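Local coordinates for protein dTDP-4-dehydrorhamnose 3,5-epimerase (Elizabethkingia anophelis NUHP1, PDB 6C46) that probably catalyses the epimerisation at C3' and C5' of dTDP-4-dehydro-6-deoxy-glucose, a step on the pathway to dTDP-L-rhamnose, at residues Q55-K60 against F138-D143; V82-G87 against E134-S139. All coordinates share one frame; numbering follows the deposited sequence. Where two conformers were deposited one is given.

Overall arrangement
Both interactions hold strand 135-142, which runs antiparallel between strand 55-62 (interaction 1) and strand 80-86 (interaction 2) in one sheet. They share Phe138 and Ser139, and they touch where Ile58 CG2 packs on Val137 CG1 and Val82 CG1 on Tyr140 CB. Interaction 1 is the more buried and more polar. It carries Tyr140, the predicted proton donor, on one face and a cross-subunit charge cluster on the other, and its regular ladder borders the second subunit. Interaction 2 is partly buried. Apolar packing around Phe138 marks its inner side, while a bulge, Glu86 and waters mark the end where strand 80-86 leaves the sheet.

Interaction 1: residues Q55-K60 against F138-D143; sequences QDNISK and FSYKCD
Asn57 lies against the ring of Tyr140. Its CB sits over one ring face, 3.6 Å from the ring centroid, as a CH-pi contact offset toward the rim. The amide plane is turned 34° from the ring, with ND2 3.4 Å from Tyr140 CE1. Tyr140 has CG between its backbone N and carbonyl carbon (chi1 56°), which brings the ring over its cross-strand neighbour. Asn57 ND2 also donates to Gln55 OE1 at 2.8 Å, in the plane of its own amide but above the carbonyl plane of Gln55. That bond helps to fix the amide's rotation. Cys142 SG packs 3.6 Å from the same Gln55 OE1.

On the other face, Asp56 and Lys141 lie side by side. Asp56 OD1 is 3.0 Å from Lys141 CE but 4.1 Å from NZ, beyond a salt bridge. Instead, Asp56 OD2 forms a salt bridge with Lys141 NZ of the second subunit, and Lys141 NZ forms one with Asp56 OD2 of that subunit. Nearby, Ile58 CD1 rests on Ser139 CB at 3.7 Å, and a water links Asn57 O to Ser139 OG.

Regular backbone bonds hold the strands in antiparallel register. Strand 55-62 also pairs with a strand of the second subunit, so the sheet continues across the dimer. The pair belongs to one sheet of the cupin-type beta sandwich of the RmlC family, and Tyr140, the predicted proton donor, lies on the face that also carries Asn57.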
loop_
_atom_site.group_PDB
_atom_site.type_symbol
_atom_site.label_atom_id
_atom_site.label_comp_id
_atom_site.label_asym_id
_atom_site.label_seq_id
_atom_site.Cartn_x
_atom_site.Cartn_y
_atom_site.Cartn_z
ATOM N N GLN A 55 -7.930 -5.507 -1.909
ATOM C CA GLN A 55 -7.453 -5.138 -3.224
ATOM C C GLN A 55 -6.734 -3.804 -3.093
ATOM O O GLN A 55 -7.181 -2.929 -2.346
ATOM C CB GLN A 55 -8.609 -5.003 -4.208
ATOM C CG GLN A 55 -8.170 -4.499 -5.540
ATOM C CD GLN A 55 -9.321 -4.039 -6.388
ATOM O OE1 GLN A 55 -9.965 -3.035 -6.080
ATOM N NE2 GLN A 55 -9.587 -4.761 -7.466
ATOM N N ASP A 56 -5.621 -3.659 -3.795
ATOM C CA ASP A 56 -4.866 -2.409 -3.843
ATOM C C ASP A 56 -4.708 -2.000 -5.296
ATOM O O ASP A 56 -4.309 -2.825 -6.124
ATOM C CB ASP A 56 -3.473 -2.563 -3.213
ATOM C CG ASP A 56 -3.527 -3.084 -1.789
ATOM O OD1 ASP A 56 -4.631 -3.123 -1.207
ATOM O OD2 ASP A 56 -2.466 -3.464 -1.252
ATOM N N ASN A 57 -4.981 -0.723 -5.595
ATOM C CA ASN A 57 -4.939 -0.208 -6.957
ATOM C C ASN A 57 -4.058 1.031 -6.992
ATOM O O ASN A 57 -4.011 1.801 -6.028
ATOM C CB ASN A 57 -6.345 0.162 -7.454
ATOM C CG ASN A 57 -7.345 -0.956 -7.235
ATOM O OD1 ASN A 57 -7.378 -1.902 -8.000
ATOM N ND2 ASN A 57 -8.172 -0.842 -6.184
ATOM N N ILE A 58 -3.388 1.231 -8.117
ATOM C CA ILE A 58 -2.490 2.362 -8.312
ATOM C C ILE A 58 -2.840 3.044 -9.625
ATOM O O ILE A 58 -3.035 2.377 -10.648
ATOM C CB ILE A 58 -1.011 1.916 -8.334
ATOM C CG1 ILE A 58 -0.617 1.255 -7.004
ATOM C CG2 ILE A 58 -0.096 3.103 -8.619
ATOM C CD1 ILE A 58 -0.532 2.260 -5.831
ATOM N N SER A 59 -2.853 4.377 -9.621
ATOM C CA SER A 59 -2.918 5.089 -10.889
ATOM C C SER A 59 -1.978 6.283 -10.853
ATOM O O SER A 59 -1.709 6.846 -9.792
ATOM C CB SER A 59 -4.352 5.535 -11.203
ATOM O OG SER A 59 -4.772 6.487 -10.268
ATOM N N LYS A 60 -1.461 6.636 -12.025
ATOM C CA LYS A 60 -0.666 7.837 -12.232
ATOM C C LYS A 60 -1.360 8.644 -13.312
ATOM O O LYS A 60 -1.714 8.085 -14.357
ATOM C CB LYS A 60 0.757 7.501 -12.663
ATOM C CG LYS A 60 1.603 8.735 -13.063
ATOM C CD LYS A 60 3.098 8.414 -13.095
ATOM C CE LYS A 60 3.904 9.569 -13.659
ATOM N NZ LYS A 60 5.360 9.250 -13.717
ATOM N N PHE A 138 -1.643 7.853 -7.304
ATOM C CA PHE A 138 -2.772 7.749 -6.390
ATOM C C PHE A 138 -2.919 6.289 -5.996
ATOM O O PHE A 138 -2.883 5.414 -6.861
ATOM C CB PHE A 138 -4.057 8.250 -7.074
ATOM C CG PHE A 138 -5.280 8.278 -6.172
ATOM C CD1 PHE A 138 -5.439 9.294 -5.224
ATOM C CD2 PHE A 138 -6.310 7.346 -6.334
ATOM C CE1 PHE A 138 -6.589 9.353 -4.423
ATOM C CE2 PHE A 138 -7.475 7.406 -5.523
ATOM C CZ PHE A 138 -7.591 8.420 -4.562
ATOM N N SER A 139 -3.086 6.025 -4.710
ATOM C CA SER A 139 -3.219 4.662 -4.205
ATOM C C SER A 139 -4.590 4.509 -3.567
ATOM O O SER A 139 -4.997 5.348 -2.754
ATOM C CB SER A 139 -2.115 4.361 -3.185
ATOM O OG SER A 139 -2.505 3.342 -2.282
ATOM N N TYR A 140 -5.320 3.461 -3.933
ATOM C CA TYR A 140 -6.559 3.205 -3.209
ATOM C C TYR A 140 -6.698 1.721 -2.923
ATOM O O TYR A 140 -6.545 0.889 -3.820
ATOM C CB TYR A 140 -7.795 3.761 -3.933
ATOM C CG TYR A 140 -8.088 3.348 -5.351
ATOM C CD1 TYR A 140 -9.180 2.524 -5.629
ATOM C CD2 TYR A 140 -7.339 3.830 -6.420
ATOM C CE1 TYR A 140 -9.494 2.156 -6.916
ATOM C CE2 TYR A 140 -7.641 3.470 -7.712
ATOM C CZ TYR A 140 -8.722 2.631 -7.956
ATOM O OH TYR A 140 -9.034 2.265 -9.242
ATOM N N LYS A 141 -6.920 1.410 -1.653
ATOM C CA LYS A 141 -7.208 0.067 -1.175
ATOM C C LYS A 141 -8.712 -0.048 -1.002
ATOM O O LYS A 141 -9.352 0.872 -0.478
ATOM C CB LYS A 141 -6.518 -0.204 0.163
ATOM C CG LYS A 141 -5.038 0.225 0.235
ATOM C CD LYS A 141 -4.330 -0.317 1.493
ATOM C CE LYS A 141 -4.187 -1.848 1.487
ATOM N NZ LYS A 141 -3.460 -2.438 2.660
ATOM N N CYS A 142 -9.272 -1.178 -1.419
ATOM C CA CYS A 142 -10.714 -1.378 -1.362
ATOM C C CYS A 142 -11.016 -2.559 -0.470
ATOM O O CYS A 142 -10.311 -3.569 -0.529
ATOM C CB CYS A 142 -11.299 -1.647 -2.732
ATOM S SG CYS A 142 -10.997 -0.304 -3.898
ATOM N N ASP A 143 -12.106 -2.453 0.297
ATOM C CA ASP A 143 -12.533 -3.544 1.164
ATOM C C ASP A 143 -13.536 -4.471 0.478
ATOM O O ASP A 143 -14.180 -5.285 1.144
ATOM C CB ASP A 143 -13.046 -2.979 2.508
ATOM C CG ASP A 143 -14.539 -2.631 2.510
ATOM O OD1 ASP A 143 -15.177 -2.444 1.454
ATOM O OD2 ASP A 143 -15.083 -2.513 3.632
HETATM O O HOH W 1 -2.755 0.573 -3.342
#

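Interaction 2: residues V82-G87 against E134-S139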
loop_
_atom_site.group_PDB
_atom_site.type_symbol
_atom_site.label_atom_id
_atom_site.label_comp_id
_atom_site.label_asym_id
_atom_site.label_seq_id
_atom_site.Cartn_x
_atom_site.Cartn_y
_atom_site.Cartn_z
ATOM N N VAL A 82 -7.509 5.777 0.818
ATOM C CA VAL A 82 -6.818 6.368 -0.315
ATOM C C VAL A 82 -5.696 7.270 0.169
ATOM O O VAL A 82 -5.753 7.852 1.259
ATOM C CB VAL A 82 -7.811 7.134 -1.227
ATOM C CG1 VAL A 82 -8.947 6.225 -1.669
ATOM C CG2 VAL A 82 -8.424 8.300 -0.497
ATOM N N SER A 83 -4.650 7.367 -0.648
ATOM C CA SER A 83 -3.542 8.259 -0.338
ATOM C C SER A 83 -2.816 8.580 -1.628
ATOM O O SER A 83 -3.078 7.999 -2.679
ATOM C CB SER A 83 -2.585 7.647 0.697
ATOM O OG SER A 83 -2.046 6.407 0.230
ATOM N N CYS A 84 -1.893 9.527 -1.533
ATOM C CA CYS A 84 -1.140 9.981 -2.688
ATOM C C CYS A 84 0.324 9.650 -2.445
ATOM O O CYS A 84 0.898 10.094 -1.447
ATOM C CB CYS A 84 -1.360 11.479 -2.906
ATOM S SG CYS A 84 -0.388 12.141 -4.224
ATOM N N LEU A 85 0.899 8.812 -3.311
ATOM C CA LEU A 85 2.281 8.375 -3.163
ATOM C C LEU A 85 3.286 9.302 -3.828
ATOM O O LEU A 85 4.484 9.215 -3.528
ATOM C CB LEU A 85 2.464 6.972 -3.763
ATOM C CG LEU A 85 1.474 5.932 -3.231
ATOM C CD1 LEU A 85 1.782 4.549 -3.831
ATOM C CD2 LEU A 85 1.514 5.892 -1.721
ATOM N N GLU A 86 2.859 10.121 -4.780
ATOM C CA GLU A 86 3.748 11.087 -5.424
ATOM C C GLU A 86 2.886 12.260 -5.874
ATOM O O GLU A 86 1.800 12.039 -6.409
ATOM C CB GLU A 86 4.490 10.463 -6.623
ATOM C CG GLU A 86 5.509 11.391 -7.296
ATOM C CD GLU A 86 6.058 10.851 -8.621
ATOM O OE1 GLU A 86 5.688 9.723 -9.032
ATOM O OE2 GLU A 86 6.861 11.569 -9.261
ATOM N N GLY A 87 3.352 13.480 -5.654
ATOM C CA GLY A 87 2.586 14.641 -6.082
ATOM C C GLY A 87 1.508 15.028 -5.081
ATOM O O GLY A 87 1.622 14.798 -3.872
ATOM N N GLU A 134 1.962 18.403 -11.293
ATOM C CA GLU A 134 2.238 18.093 -12.694
ATOM C C GLU A 134 1.798 16.670 -13.033
ATOM O O GLU A 134 1.145 16.434 -14.055
ATOM C CB GLU A 134 3.729 18.299 -12.987
ATOM C CG GLU A 134 4.091 18.290 -14.455
ATOM C CD GLU A 134 5.554 18.695 -14.713
ATOM O OE1 GLU A 134 6.250 19.096 -13.750
ATOM O OE2 GLU A 134 5.999 18.616 -15.884
ATOM N N THR A 135 2.127 15.713 -12.169
ATOM C CA THR A 135 1.586 14.357 -12.210
ATOM C C THR A 135 1.439 13.886 -10.773
ATOM O O THR A 135 2.043 14.449 -9.857
ATOM C CB THR A 135 2.485 13.352 -12.961
ATOM O OG1 THR A 135 3.696 13.160 -12.218
ATOM C CG2 THR A 135 2.846 13.840 -14.352
ATOM N N ALA A 136 0.633 12.844 -10.575
ATOM C CA ALA A 136 0.465 12.296 -9.238
ATOM C C ALA A 136 0.229 10.798 -9.323
ATOM O O ALA A 136 -0.415 10.312 -10.258
ATOM C CB ALA A 136 -0.702 12.939 -8.488
ATOM N N VAL A 137 0.743 10.071 -8.331
ATOM C CA VAL A 137 0.462 8.648 -8.183
ATOM C C VAL A 137 -0.516 8.499 -7.023
ATOM O O VAL A 137 -0.288 9.024 -5.920
ATOM C CB VAL A 137 1.744 7.814 -7.986
ATOM C CG1 VAL A 137 1.406 6.346 -7.728
ATOM C CG2 VAL A 137 2.588 7.870 -9.259
ATOM N N PHE A 138 -1.643 7.853 -7.304
ATOM C CA PHE A 138 -2.772 7.749 -6.390
ATOM C C PHE A 138 -2.919 6.289 -5.996
ATOM O O PHE A 138 -2.883 5.414 -6.861
ATOM C CB PHE A 138 -4.057 8.250 -7.074
ATOM C CG PHE A 138 -5.280 8.278 -6.172
ATOM C CD1 PHE A 138 -5.439 9.294 -5.224
ATOM C CD2 PHE A 138 -6.310 7.346 -6.334
ATOM C CE1 PHE A 138 -6.589 9.353 -4.423
ATOM C CE2 PHE A 138 -7.475 7.406 -5.523
ATOM C CZ PHE A 138 -7.591 8.420 -4.562
ATOM N N SER A 139 -3.086 6.025 -4.710
ATOM C CA SER A 139 -3.219 4.662 -4.205
ATOM C C SER A 139 -4.590 4.509 -3.567
ATOM O O SER A 139 -4.997 5.348 -2.754
ATOM C CB SER A 139 -2.115 4.361 -3.185
ATOM O OG SER A 139 -2.505 3.342 -2.282
HETATM O O HOH W 2 -4.199 3.946 0.404
HETATM O O HOH W 3 4.900 14.390 -8.807
#
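Ser83 and Ser139 bond to each other both ways through their backbones: Ser83 N to Ser139 O at 2.9 Å and Ser139 N to Ser83 O at 2.8 Å. Further on, Leu85 N donates to Val137 O at 2.9 Å, and Val137 N donates to Glu86 O. Leu85 and Glu86 thus both face Val137, a classic beta bulge. Here the chain turns a corner, passing from the sheet that holds strand 135-142 to the opposing one, entered by strand 88-95, as suits a cupin sandwich. Gly87 follows in the corner with a positive phi of 83°.

Apolar packing lies on the side of Phe138. Its CG stands anti to the backbone N (chi1 -176°), and the ring reaches Val82, with CZ 3.6 Å from Val82 CB. Phe129 stacks on the same ring, and Val89 of strand 88-95 also touches it. Cys84 SG lies 4.3 Å from Ala136 CB. On the other side of the sheet, Leu85 CG packs on Ser139 CB at 3.9 Å, and Leu85 CB lies 4.2 Å from Val137 CG1. In one of its two conformers the extended Glu86 chain crosses Val137. Ile58 of strand 55-62 also packs on Leu85.

Water-mediated links complete the contact. One water joins Ser83 OG and Ser139 OG, and Ser83 OG is also hydrogen-bonded to Lys37 NZ. Another water donates to Thr135 O at 3.0 Å. Its bond to Glu86 OE2 is weak and holds for that one conformer of Glu86.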